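Long-range contact in probable outer membrane protein (Pseudomonas aeruginosa, PDB 3DWO), which probably acts as an outer-membrane channel for the uptake of hydrophobic compounds such as long-chain fatty acids: residues Asn9-Met17 with Thr352-Asp360. Numbering follows the deposited sequence.
Sequences NTAGWGRAM and TMRAGVAYD. With C8E ((hydroxyethyloxy)tri(ethyloxy)octane), chain J; C8E ((hydroxyethyloxy)tri(ethyloxy)octane), chain G.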
# COMPACT_ATOMS: atom_id res chain seq x y z
N ASN A 9 -12.89 3.92 -9.22
CA ASN A 9 -12.79 4.17 -10.65
C ASN A 9 -12.43 5.65 -10.83
O ASN A 9 -12.26 6.38 -9.84
CB ASN A 9 -14.12 3.87 -11.34
CG ASN A 9 -15.30 4.47 -10.62
OD1 ASN A 9 -15.22 5.58 -10.09
ND2 ASN A 9 -16.41 3.74 -10.59
N THR A 10 -12.31 6.08 -12.08
CA THR A 10 -11.94 7.46 -12.37
C THR A 10 -12.89 8.49 -11.77
O THR A 10 -12.45 9.54 -11.29
CB THR A 10 -11.84 7.70 -13.87
OG1 THR A 10 -13.14 7.57 -14.46
CG2 THR A 10 -10.92 6.68 -14.49
N ALA A 11 -14.19 8.20 -11.80
CA ALA A 11 -15.17 9.11 -11.23
C ALA A 11 -14.84 9.29 -9.75
O ALA A 11 -14.81 10.41 -9.25
CB ALA A 11 -16.58 8.55 -11.39
N GLY A 12 -14.57 8.18 -9.07
CA GLY A 12 -14.22 8.25 -7.66
C GLY A 12 -12.98 9.11 -7.44
O GLY A 12 -12.96 9.97 -6.54
N TRP A 13 -11.95 8.90 -8.25
CA TRP A 13 -10.73 9.68 -8.12
C TRP A 13 -11.02 11.16 -8.32
O TRP A 13 -10.40 12.01 -7.66
CB TRP A 13 -9.67 9.24 -9.14
CG TRP A 13 -8.82 8.10 -8.66
CD1 TRP A 13 -8.91 6.79 -9.02
CD2 TRP A 13 -7.77 8.18 -7.68
NE1 TRP A 13 -7.99 6.04 -8.33
CE2 TRP A 13 -7.28 6.87 -7.50
CE3 TRP A 13 -7.20 9.23 -6.94
CZ2 TRP A 13 -6.24 6.57 -6.60
CZ3 TRP A 13 -6.17 8.93 -6.05
CH2 TRP A 13 -5.71 7.61 -5.89
N GLY A 14 -11.95 11.46 -9.22
CA GLY A 14 -12.30 12.84 -9.50
C GLY A 14 -12.88 13.60 -8.31
O GLY A 14 -12.77 14.82 -8.24
N ARG A 15 -13.50 12.88 -7.38
CA ARG A 15 -14.07 13.52 -6.20
C ARG A 15 -13.41 13.07 -4.91
O ARG A 15 -14.03 13.07 -3.84
CB ARG A 15 -15.58 13.26 -6.14
CG ARG A 15 -15.99 11.82 -6.38
CD ARG A 15 -17.50 11.66 -6.30
NE ARG A 15 -17.90 10.28 -6.55
CZ ARG A 15 -18.39 9.83 -7.70
NH1 ARG A 15 -18.57 10.65 -8.73
NH2 ARG A 15 -18.70 8.55 -7.83
N ALA A 16 -12.13 12.70 -5.01
CA ALA A 16 -11.35 12.24 -3.86
C ALA A 16 -12.03 11.11 -3.11
O ALA A 16 -11.95 11.03 -1.88
CB ALA A 16 -11.09 13.41 -2.91
N MET A 17 -12.71 10.23 -3.85
CA MET A 17 -13.40 9.08 -3.27
C MET A 17 -14.57 9.43 -2.34
O MET A 17 -15.09 8.56 -1.65
CB MET A 17 -12.41 8.20 -2.51
CG MET A 17 -11.46 7.38 -3.37
SD MET A 17 -10.24 8.35 -4.29
CE MET A 17 -9.08 8.75 -2.99
N THR A 352 -20.21 16.52 -17.30
CA THR A 352 -20.37 16.50 -15.86
C THR A 352 -19.00 16.83 -15.26
O THR A 352 -17.97 16.37 -15.77
CB THR A 352 -20.85 15.13 -15.36
OG1 THR A 352 -20.77 15.08 -13.93
CG2 THR A 352 -20.00 14.02 -15.94
N MET A 353 -19.00 17.64 -14.21
CA MET A 353 -17.76 18.04 -13.55
C MET A 353 -17.70 17.51 -12.14
O MET A 353 -18.71 17.44 -11.45
CB MET A 353 -17.64 19.56 -13.51
CG MET A 353 -17.23 20.19 -14.82
SD MET A 353 -17.10 21.98 -14.66
CE MET A 353 -17.76 22.51 -16.24
N ARG A 354 -16.49 17.14 -11.70
CA ARG A 354 -16.29 16.61 -10.36
C ARG A 354 -15.12 17.29 -9.67
O ARG A 354 -14.21 17.83 -10.32
CB ARG A 354 -16.00 15.10 -10.40
CG ARG A 354 -16.93 14.31 -11.28
CD ARG A 354 -16.89 12.83 -10.95
NE ARG A 354 -17.75 12.06 -11.85
CZ ARG A 354 -17.45 11.79 -13.11
NH1 ARG A 354 -16.30 12.22 -13.63
NH2 ARG A 354 -18.30 11.09 -13.86
N ALA A 355 -15.15 17.26 -8.35
CA ALA A 355 -14.10 17.84 -7.52
C ALA A 355 -14.24 17.25 -6.12
O ALA A 355 -15.30 16.75 -5.75
CB ALA A 355 -14.24 19.35 -7.49
N GLY A 356 -13.17 17.31 -5.35
CA GLY A 356 -13.21 16.79 -4.00
C GLY A 356 -11.87 16.90 -3.31
O GLY A 356 -10.85 17.17 -3.94
N VAL A 357 -11.89 16.70 -1.99
CA VAL A 357 -10.69 16.76 -1.19
C VAL A 357 -10.83 15.72 -0.09
O VAL A 357 -11.95 15.36 0.29
CB VAL A 357 -10.51 18.15 -0.53
CG1 VAL A 357 -10.39 19.22 -1.60
CG2 VAL A 357 -11.70 18.43 0.38
N ALA A 358 -9.71 15.23 0.42
CA ALA A 358 -9.76 14.23 1.47
C ALA A 358 -8.58 14.35 2.43
O ALA A 358 -7.53 14.89 2.08
CB ALA A 358 -9.79 12.82 0.85
N TYR A 359 -8.78 13.87 3.64
CA TYR A 359 -7.73 13.88 4.65
C TYR A 359 -7.48 12.42 4.96
O TYR A 359 -8.40 11.68 5.31
CB TYR A 359 -8.19 14.63 5.90
CG TYR A 359 -7.32 14.35 7.10
CD1 TYR A 359 -7.80 13.59 8.17
CD2 TYR A 359 -6.01 14.80 7.16
CE1 TYR A 359 -7.00 13.28 9.26
CE2 TYR A 359 -5.19 14.50 8.25
CZ TYR A 359 -5.70 13.74 9.29
OH TYR A 359 -4.90 13.41 10.37
N ASP A 360 -6.23 12.00 4.83
CA ASP A 360 -5.87 10.61 5.04
C ASP A 360 -4.71 10.45 6.03
O ASP A 360 -3.58 10.86 5.74
CB ASP A 360 -5.52 9.99 3.69
CG ASP A 360 -5.41 8.49 3.73
OD1 ASP A 360 -6.26 7.84 4.37
OD2 ASP A 360 -4.47 7.96 3.10
C1 C8E J . -12.20 20.35 -16.11
C2 C8E J . -12.56 19.70 -14.86
C3 C8E J . -12.49 20.56 -13.68
C4 C8E J . -13.85 20.74 -13.19
C5 C8E J . -13.81 20.98 -11.73
C6 C8E J . -14.44 22.25 -11.42
C7 C8E J . -14.80 22.02 -10.03
C8 C8E J . -14.89 23.32 -9.35
O9 C8E J . -14.10 23.78 -8.26
C10 C8E J . -14.13 23.07 -7.03
C1 C8E G . -17.53 20.13 -4.29
C2 C8E G . -18.47 20.08 -5.41
C3 C8E G . -17.91 19.59 -6.67
C4 C8E G . -17.77 20.74 -7.55
C5 C8E G . -18.22 20.36 -8.91
C6 C8E G . -18.46 21.55 -9.70
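The turn Gly14-Ala16 that follows helix 10-14 packs on the inner face of strand 352-360, the helix and strand axes 7.7 Å apart at 56°, and Arg15 CA comes within 4.0 Å of Gly356 CA. No hydrogen bond joins the two segments. The approach is nearly backbone on backbone: Gly14 O sits 3.4 Å from Ala355 CA, and Arg15 CA makes a CH...O contact with Ala355 O. Gly14 and Gly356 bring no side chain between them. Beside them, with CG anti to its carbonyl carbon (chi1 -47°), the extended Arg354 chain runs back along the helix toward Ala11, whose CB lies over one face of the Arg354 guanidinium, toward the rim, 3.7 Å from NE. Arg15 NH1 reaches Arg354 NE at 3.5 Å, the guanidinium planes 61° apart; Asp344 forms salt bridges with both arginines, which probably offsets their like charges, and Asp398 takes Arg354 NH2. Next along the chain, Ala16 CB lies over the strand backbone, 3.5 Å from Val357 N, and meets Ala358 CB at 4.0 Å. Positive phi at Ala16 closes the helix in a Schellman motif, while Asn9 OD1 caps its start by accepting from Gly12 N. Ala355 turns outward to the detergent chains. The arrangement fits the FadL-family barrel, whose N-terminal segment plugs the lumen: here it meets the wall through glycine-lined backbone packing and the shared Asp344.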